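Long-range contacts in acinetobacter secreted protease CpaA (Acinetobacter nosocomialis M2, PDB 6O38), which probably cleaves proteins as a secreted zinc metallopeptidase, and is bound by the type II secretion chaperone CpaB: residues S57-T62 / L69-I74; T201-V206 / T225-A230; A296-M301 / L319-Q324. One frame throughout, in Å; residues are numbered along the deposited sequence.

Contact 1: S57-T62 / L69-I74; sequences SSYLDT and LEVLKI
Ile-74 N gives Ser-58 O a hydrogen bond of 2.6 Å, the shortest of four backbone bonds that tie strands 58-61 and 71-74 into an antiparallel beta hairpin of an StcE-type beta-sandwich domain. Ser-58 N returns a bond to Ile-74 O, and Leu-60 and Leu-72 exchange a second pair, with Leu-60 N 3.0 Å from Leu-72 O. At the non-hydrogen-bonded pair between them, Lys-73 runs alongside Tyr-59, pointing the same way. With Lys-73 CG anti to its backbone N (chi1 -166°), its methylene chain follows the ring, Lys-73 CG 3.7 Å from Tyr-59 CE1. Val-71 CG1 lies at the ring edge, 4.0 Å from Tyr-59 CD1 and 3.6 Å from Tyr-59 CB. A bend at the end of the chain brings Lys-73 NZ to Asn-75 OD1, which also bonds Ser-57 OG. The chaperone CpaB packs on this face, its Glu-92 against Tyr-59. On the opposite face of the hairpin, Leu-60, Leu-72 and Ile-74 enter the sandwich core against Ile-50, Tyr-80 and Phe-82. At the turn end, Thr-62 crosses Leu-72 at about a right angle, Thr-62 CG2 resting 3.6 Å from Leu-72 CG.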
loop_
_atom_site.group_PDB
_atom_site.type_symbol
_atom_site.label_atom_id
_atom_site.label_comp_id
_atom_site.label_asym_id
_atom_site.label_seq_id
_atom_site.Cartn_x
_atom_site.Cartn_y
_atom_site.Cartn_z
ATOM N N SER A 57 4.994 21.752 -12.667
ATOM C CA SER A 57 6.032 21.125 -11.866
ATOM C C SER A 57 6.710 20.004 -12.644
ATOM O O SER A 57 6.114 19.377 -13.525
ATOM C CB SER A 57 5.450 20.575 -10.564
ATOM O OG SER A 57 4.958 21.619 -9.742
ATOM N N SER A 58 7.971 19.756 -12.306
ATOM C CA SER A 58 8.749 18.677 -12.890
ATOM C C SER A 58 9.194 17.721 -11.791
ATOM O O SER A 58 9.192 18.061 -10.604
ATOM C CB SER A 58 9.966 19.214 -13.653
ATOM O OG SER A 58 9.563 19.985 -14.772
ATOM N N TYR A 59 9.574 16.514 -12.198
ATOM C CA TYR A 59 9.922 15.452 -11.264
ATOM C C TYR A 59 11.204 14.776 -11.722
ATOM O O TYR A 59 11.334 14.409 -12.894
ATOM C CB TYR A 59 8.777 14.441 -11.145
ATOM C CG TYR A 59 7.479 15.080 -10.706
ATOM C CD1 TYR A 59 7.187 15.247 -9.358
ATOM C CD2 TYR A 59 6.554 15.530 -11.637
ATOM C CE1 TYR A 59 6.005 15.837 -8.952
ATOM C CE2 TYR A 59 5.369 16.122 -11.240
ATOM C CZ TYR A 59 5.100 16.272 -9.896
ATOM O OH TYR A 59 3.922 16.861 -9.497
ATOM N N LEU A 60 12.145 14.613 -10.795
ATOM C CA LEU A 60 13.483 14.126 -11.099
ATOM C C LEU A 60 13.668 12.715 -10.556
ATOM O O LEU A 60 13.393 12.455 -9.380
ATOM C CB LEU A 60 14.545 15.056 -10.508
ATOM C CG LEU A 60 15.998 14.583 -10.615
ATOM C CD1 LEU A 60 16.411 14.436 -12.070
ATOM C CD2 LEU A 60 16.929 15.537 -9.882
ATOM N N ASP A 61 14.133 11.814 -11.418
ATOM C CA ASP A 61 14.526 10.477 -10.989
ATOM C C ASP A 61 15.772 10.576 -10.117
ATOM O O ASP A 61 16.802 11.104 -10.551
ATOM C CB ASP A 61 14.780 9.592 -12.207
ATOM C CG ASP A 61 15.202 8.181 -11.836
ATOM O OD1 ASP A 61 15.078 7.801 -10.654
ATOM O OD2 ASP A 61 15.661 7.448 -12.738
ATOM N N THR A 62 15.682 10.068 -8.886
ATOM C CA THR A 62 16.769 10.159 -7.919
ATOM C C THR A 62 17.431 8.811 -7.663
ATOM O O THR A 62 18.122 8.648 -6.651
ATOM C CB THR A 62 16.258 10.751 -6.605
ATOM O OG1 THR A 62 15.334 9.838 -5.999
ATOM C CG2 THR A 62 15.554 12.066 -6.862
ATOM N N LEU A 69 15.071 10.067 -1.016
ATOM C CA LEU A 69 13.724 10.168 -1.555
ATOM C C LEU A 69 13.664 9.550 -2.946
ATOM O O LEU A 69 14.655 9.528 -3.683
ATOM C CB LEU A 69 13.273 11.629 -1.608
ATOM C CG LEU A 69 13.380 12.427 -0.305
ATOM C CD1 LEU A 69 12.827 13.834 -0.486
ATOM C CD2 LEU A 69 12.671 11.711 0.834
ATOM N N GLU A 70 12.486 9.038 -3.303
ATOM C CA GLU A 70 12.336 8.382 -4.598
ATOM C C GLU A 70 12.263 9.390 -5.740
ATOM O O GLU A 70 12.847 9.163 -6.806
ATOM C CB GLU A 70 11.100 7.483 -4.597
ATOM C CG GLU A 70 11.422 6.004 -4.444
ATOM C CD GLU A 70 10.184 5.136 -4.328
ATOM O OE1 GLU A 70 9.079 5.620 -4.648
ATOM O OE2 GLU A 70 10.319 3.967 -3.910
ATOM N N VAL A 71 11.552 10.497 -5.546
ATOM C CA VAL A 71 11.360 11.503 -6.586
ATOM C C VAL A 71 11.544 12.884 -5.971
ATOM O O VAL A 71 11.142 13.125 -4.828
ATOM C CB VAL A 71 9.968 11.378 -7.247
ATOM C CG1 VAL A 71 9.776 12.448 -8.310
ATOM C CG2 VAL A 71 9.776 9.994 -7.853
ATOM N N LEU A 72 12.165 13.788 -6.727
ATOM C CA LEU A 72 12.282 15.189 -6.342
ATOM C C LEU A 72 11.251 16.013 -7.098
ATOM O O LEU A 72 11.160 15.927 -8.327
ATOM C CB LEU A 72 13.684 15.733 -6.625
ATOM C CG LEU A 72 14.824 15.352 -5.681
ATOM C CD1 LEU A 72 15.771 16.530 -5.513
ATOM C CD2 LEU A 72 14.301 14.871 -4.337
ATOM N N LYS A 73 10.483 16.814 -6.364
ATOM C CA LYS A 73 9.504 17.712 -6.962
ATOM C C LYS A 73 10.191 19.027 -7.308
ATOM O O LYS A 73 10.696 19.721 -6.418
ATOM C CB LYS A 73 8.331 17.943 -6.011
ATOM C CG LYS A 73 7.111 18.585 -6.657
ATOM C CD LYS A 73 5.975 18.725 -5.654
ATOM C CE LYS A 73 4.657 19.067 -6.335
ATOM N NZ LYS A 73 4.691 20.393 -7.010
ATOM N N ILE A 74 10.213 19.365 -8.593
ATOM C CA ILE A 74 10.845 20.585 -9.079
ATOM C C ILE A 74 9.754 21.610 -9.356
ATOM O O ILE A 74 8.858 21.369 -10.172
ATOM C CB ILE A 74 11.686 20.320 -10.338
ATOM C CG1 ILE A 74 12.833 19.357 -10.024
ATOM C CG2 ILE A 74 12.224 21.623 -10.901
ATOM C CD1 ILE A 74 13.714 19.049 -11.216
#

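Contact 2: T201-V206 / T225-A230; sequences TSLAAV and TLPTTA
The chain segments 201-206 and 225-230 run almost parallel, their end-to-end directions 9° apart, and a single backbone bridge, Ser-202 with Thr-225, joins them. Both are loops of the StcE-type beta-sandwich region, and they pair like the start of a parallel beta ladder: Thr-225 N gives a hydrogen bond to Thr-201 O at 3.0 Å, and the carbonyl of the same threonine is taken by Leu-203 N, 3.3 Å from Thr-225 O. The next step fails for a chemical reason. Leu-203 O faces the nitrogen of Pro-227, which has no hydrogen to give, and it meets the pyrrolidine ring instead, Pro-227 CG lying 3.2 Å from Leu-203 O.

From here side chains carry the contact. Two of them reach Pro-227 CG from different directions. Leu-203, its CG anti to the backbone N (chi1 -175°), crosses the ring at a slant, with Leu-203 CG 4.0 Å from Pro-227 CG. Val-206 meets the same ring carbon with CG1, its side chain at about a right angle to that of the proline. The other branch of the valine turns to Ala-230, so one residue closes on both the proline and the alanine. Ile-236 and Trp-278 of the sandwich pack against this apolar patch, and the indole NE1 of Trp-278 holds the carbonyl oxygen of Pro-227. Thr-225 OG1 is engaged away from the pair, by Asn-249 ND2. Where the backbones have drifted too far apart for a direct bond, a water takes over: it accepts from Val-206 N at 2.9 Å and donates to Thr-229 O at 2.6 Å.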
loop_
_atom_site.group_PDB
_atom_site.type_symbol
_atom_site.label_atom_id
_atom_site.label_comp_id
_atom_site.label_asym_id
_atom_site.label_seq_id
_atom_site.Cartn_x
_atom_site.Cartn_y
_atom_site.Cartn_z
ATOM N N THR A 201 19.711 -9.880 25.357
ATOM C CA THR A 201 18.333 -10.334 25.231
ATOM C C THR A 201 17.308 -9.245 25.525
ATOM O O THR A 201 16.113 -9.547 25.599
ATOM C CB THR A 201 18.086 -11.526 26.161
ATOM O OG1 THR A 201 18.391 -11.153 27.511
ATOM C CG2 THR A 201 18.956 -12.707 25.756
ATOM N N SER A 202 17.735 -7.995 25.693
ATOM C CA SER A 202 16.798 -6.933 26.028
ATOM C C SER A 202 17.337 -5.594 25.548
ATOM O O SER A 202 18.550 -5.393 25.445
ATOM C CB SER A 202 16.532 -6.874 27.537
ATOM O OG SER A 202 17.667 -6.390 28.236
ATOM N N LEU A 203 16.412 -4.682 25.255
ATOM C CA LEU A 203 16.721 -3.288 24.957
ATOM C C LEU A 203 16.011 -2.432 25.998
ATOM O O LEU A 203 14.778 -2.382 26.027
ATOM C CB LEU A 203 16.284 -2.913 23.542
ATOM C CG LEU A 203 16.656 -1.505 23.069
ATOM C CD1 LEU A 203 18.164 -1.301 23.107
ATOM C CD2 LEU A 203 16.108 -1.240 21.676
ATOM N N ALA A 204 16.788 -1.772 26.859
ATOM C CA ALA A 204 16.188 -0.991 27.935
ATOM C C ALA A 204 15.434 0.218 27.396
ATOM O O ALA A 204 14.320 0.511 27.844
ATOM C CB ALA A 204 17.264 -0.556 28.929
ATOM N N ALA A 205 16.019 0.930 26.434
ATOM C CA ALA A 205 15.397 2.130 25.898
ATOM C C ALA A 205 15.876 2.354 24.472
ATOM O O ALA A 205 16.940 1.879 24.071
ATOM C CB ALA A 205 15.703 3.358 26.764
ATOM N N VAL A 206 15.071 3.090 23.709
ATOM C CA VAL A 206 15.425 3.447 22.345
ATOM C C VAL A 206 16.079 4.823 22.340
ATOM O O VAL A 206 15.890 5.638 23.247
ATOM C CB VAL A 206 14.202 3.411 21.405
ATOM C CG1 VAL A 206 13.670 1.993 21.283
ATOM C CG2 VAL A 206 13.120 4.355 21.904
ATOM N N THR A 225 13.400 -8.926 24.412
ATOM C CA THR A 225 12.318 -8.169 25.032
ATOM C C THR A 225 12.411 -6.709 24.613
ATOM O O THR A 225 13.466 -6.083 24.761
ATOM C CB THR A 225 12.369 -8.282 26.558
ATOM O OG1 THR A 225 12.319 -9.662 26.941
ATOM C CG2 THR A 225 11.196 -7.544 27.187
ATOM N N LEU A 226 11.307 -6.173 24.095
ATOM C CA LEU A 226 11.243 -4.773 23.718
ATOM C C LEU A 226 11.264 -3.877 24.956
ATOM O O LEU A 226 10.985 -4.332 26.068
ATOM C CB LEU A 226 9.981 -4.504 22.899
ATOM C CG LEU A 226 9.842 -5.211 21.549
ATOM C CD1 LEU A 226 8.815 -4.497 20.687
ATOM C CD2 LEU A 226 11.180 -5.288 20.830
ATOM N N PRO A 227 11.608 -2.597 24.788
ATOM C CA PRO A 227 11.551 -1.669 25.923
ATOM C C PRO A 227 10.138 -1.550 26.473
ATOM O O PRO A 227 9.150 -1.781 25.772
ATOM C CB PRO A 227 12.029 -0.341 25.323
ATOM C CG PRO A 227 12.842 -0.731 24.142
ATOM C CD PRO A 227 12.198 -1.969 23.594
ATOM N N THR A 228 10.052 -1.182 27.753
ATOM C CA THR A 228 8.758 -1.013 28.397
ATOM C C THR A 228 8.071 0.277 27.975
ATOM O O THR A 228 6.841 0.368 28.052
ATOM C CB THR A 228 8.926 -1.006 29.917
ATOM O OG1 THR A 228 10.241 -0.543 30.241
ATOM C CG2 THR A 228 8.780 -2.414 30.461
ATOM N N THR A 229 8.841 1.265 27.525
ATOM C CA THR A 229 8.306 2.566 27.160
ATOM C C THR A 229 9.220 3.203 26.124
ATOM O O THR A 229 10.392 2.842 25.991
ATOM C CB THR A 229 8.168 3.482 28.382
ATOM O OG1 THR A 229 7.428 4.655 28.023
ATOM C CG2 THR A 229 9.540 3.891 28.903
ATOM N N ALA A 230 8.657 4.147 25.380
ATOM C CA ALA A 230 9.400 4.918 24.392
ATOM C C ALA A 230 8.642 6.217 24.147
ATOM O O ALA A 230 7.652 6.515 24.823
ATOM C CB ALA A 230 9.600 4.112 23.104
HETATM O O HOH W 1 12.647 3.797 25.226
#

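Contact 3: A296-M301 / L319-Q324; sequences AILPNM and LQLPAQ
Asn-300 and Gln-324 both set CG anti to their own carbonyl carbon (chi1 -66° and -80°), and the glutamine then stays extended, which lays the two amides over one another. Their planes are only 20° apart, so they stack although the side chains run at a slant. The asparagine oxygen also receives a backbone bond, Gln-324 N to Asn-300 OD1 at 3.1 Å, with the donor above the carbonyl plane and off the lone pairs. Met-301 N closes this end with a longer bond of 3.3 Å to Gln-324 O.

At the other end two bonds frame the bridge of Ile-297 with Gln-320: Gln-320 N to Ala-296 O and Leu-298 N to Gln-320 O, both 2.8 Å. Between the two ends sits Pro-322. Its ring CD faces Leu-298 CB at 3.9 Å, its CB lies 3.3 Å from Pro-299 O, and its CG meets the selenium of selenomethionine Met-301 (SE to CG 3.8 Å). Leu-298 also runs beside Leu-321, both pointing the same way. Val-331 backs Leu-321, Pro-322 and Met-301, while Trp-368 NE1 binds the carbonyl oxygen of Pro-322. A loop segment thus lies along the end of strand 318-320 of an StcE-type beta-sandwich domain, in short parallel beta-ladder pairing that a proline interrupts.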
loop_
_atom_site.group_PDB
_atom_site.type_symbol
_atom_site.label_atom_id
_atom_site.label_comp_id
_atom_site.label_asym_id
_atom_site.label_seq_id
_atom_site.Cartn_x
_atom_site.Cartn_y
_atom_site.Cartn_z
ATOM N N ALA A 296 -2.212 -32.530 5.736
ATOM C CA ALA A 296 -3.545 -32.770 6.284
ATOM C C ALA A 296 -3.701 -32.122 7.654
ATOM O O ALA A 296 -4.773 -31.603 7.987
ATOM C CB ALA A 296 -3.817 -34.271 6.366
ATOM N N ILE A 297 -2.643 -32.141 8.460
ATOM C CA ILE A 297 -2.597 -31.430 9.731
ATOM C C ILE A 297 -1.707 -30.212 9.526
ATOM O O ILE A 297 -0.505 -30.350 9.271
ATOM C CB ILE A 297 -2.078 -32.319 10.868
ATOM C CG1 ILE A 297 -2.981 -33.542 11.042
ATOM C CG2 ILE A 297 -1.982 -31.526 12.164
ATOM C CD1 ILE A 297 -2.622 -34.405 12.233
ATOM N N LEU A 298 -2.295 -29.023 9.630
ATOM C CA LEU A 298 -1.546 -27.803 9.380
ATOM C C LEU A 298 -0.443 -27.641 10.427
ATOM O O LEU A 298 -0.611 -28.037 11.585
ATOM C CB LEU A 298 -2.476 -26.592 9.396
ATOM C CG LEU A 298 -3.467 -26.512 8.230
ATOM C CD1 LEU A 298 -4.357 -25.286 8.356
ATOM C CD2 LEU A 298 -2.733 -26.513 6.897
ATOM N N PRO A 299 0.697 -27.070 10.047
ATOM C CA PRO A 299 1.832 -27.006 10.970
ATOM C C PRO A 299 1.574 -26.045 12.119
ATOM O O PRO A 299 0.769 -25.116 12.028
ATOM C CB PRO A 299 2.981 -26.513 10.084
ATOM C CG PRO A 299 2.303 -25.732 9.007
ATOM C CD PRO A 299 1.005 -26.448 8.746
ATOM N N ASN A 300 2.276 -26.295 13.222
ATOM C CA ASN A 300 2.192 -25.415 14.378
ATOM C C ASN A 300 2.698 -24.024 14.017
ATOM O O ASN A 300 3.665 -23.873 13.264
ATOM C CB ASN A 300 2.999 -25.989 15.542
ATOM C CG ASN A 300 2.421 -27.291 16.062
ATOM O OD1 ASN A 300 1.223 -27.547 15.936
ATOM N ND2 ASN A 300 3.272 -28.123 16.651
HETATM N N MSE A 301 2.033 -23.006 14.555
HETATM C CA MSE A 301 2.339 -21.621 14.216
HETATM C C MSE A 301 3.772 -21.235 14.571
HETATM O O MSE A 301 4.205 -21.386 15.715
HETATM C CB MSE A 301 1.365 -20.674 14.920
HETATM C CG MSE A 301 -0.103 -21.001 14.696
HETATM SE SE MSE A 301 -0.707 -20.743 12.860
HETATM C CE MSE A 301 -0.464 -18.815 12.714
ATOM N N LEU A 319 -8.717 -30.720 6.471
ATOM C CA LEU A 319 -7.599 -29.961 7.015
ATOM C C LEU A 319 -7.803 -29.780 8.508
ATOM O O LEU A 319 -8.900 -29.425 8.953
ATOM C CB LEU A 319 -7.455 -28.595 6.335
ATOM C CG LEU A 319 -6.967 -28.581 4.886
ATOM C CD1 LEU A 319 -6.838 -27.152 4.386
ATOM C CD2 LEU A 319 -5.641 -29.314 4.768
ATOM N N GLN A 320 -6.746 -30.019 9.276
ATOM C CA GLN A 320 -6.757 -29.823 10.719
ATOM C C GLN A 320 -6.024 -28.525 11.033
ATOM O O GLN A 320 -4.853 -28.367 10.670
ATOM C CB GLN A 320 -6.093 -31.004 11.430
ATOM C CG GLN A 320 -6.167 -30.959 12.950
ATOM C CD GLN A 320 -7.510 -31.418 13.488
ATOM O OE1 GLN A 320 -8.376 -31.862 12.733
ATOM N NE2 GLN A 320 -7.687 -31.318 14.801
ATOM N N LEU A 321 -6.717 -27.599 11.692
ATOM C CA LEU A 321 -6.095 -26.345 12.083
ATOM C C LEU A 321 -4.935 -26.622 13.040
ATOM O O LEU A 321 -4.922 -27.653 13.721
ATOM C CB LEU A 321 -7.128 -25.425 12.731
ATOM C CG LEU A 321 -8.162 -24.853 11.756
ATOM C CD1 LEU A 321 -9.163 -23.959 12.470
ATOM C CD2 LEU A 321 -7.473 -24.094 10.630
ATOM N N PRO A 322 -3.940 -25.733 13.094
ATOM C CA PRO A 322 -2.721 -26.026 13.861
ATOM C C PRO A 322 -3.022 -26.431 15.297
ATOM O O PRO A 322 -3.841 -25.815 15.981
ATOM C CB PRO A 322 -1.944 -24.707 13.800
ATOM C CG PRO A 322 -2.391 -24.078 12.529
ATOM C CD PRO A 322 -3.835 -24.456 12.363
ATOM N N ALA A 323 -2.339 -27.484 15.751
ATOM C CA ALA A 323 -2.581 -28.004 17.091
ATOM C C ALA A 323 -2.016 -27.087 18.165
ATOM O O ALA A 323 -2.587 -26.991 19.257
ATOM C CB ALA A 323 -1.985 -29.404 17.228
ATOM N N GLN A 324 -0.907 -26.408 17.883
ATOM C CA GLN A 324 -0.278 -25.511 18.840
ATOM C C GLN A 324 -0.244 -24.107 18.257
ATOM O O GLN A 324 0.239 -23.902 17.139
ATOM C CB GLN A 324 1.134 -25.982 19.197
ATOM C CG GLN A 324 1.134 -27.100 20.227
ATOM C CD GLN A 324 2.453 -27.840 20.302
ATOM O OE1 GLN A 324 3.514 -27.275 20.035
ATOM N NE2 GLN A 324 2.387 -29.129 20.616
#

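The three contacts follow one another along the chain without overlap, in the first, third and fourth of four StcE-type beta-sandwich ranges: contact 1 lies in 21-95, contact 2 reaches into 208-282 and contact 3 into 303-372. Their centres are 38 Å (1 to 2), 33 Å (2 to 3) and 49 Å (1 to 3) apart, and none touches another. Contacts 2 and 3 repeat one solution, a Leu-Pro pair ending a parallel pairing, with a tryptophan NE1 bonded to the proline carbonyl. These two pairings are local to the chain, whereas contact 1 presents a hairpin to CpaB, well apart from both. The zinc site of His-498, His-502 and His-508 follows later, in the protease region.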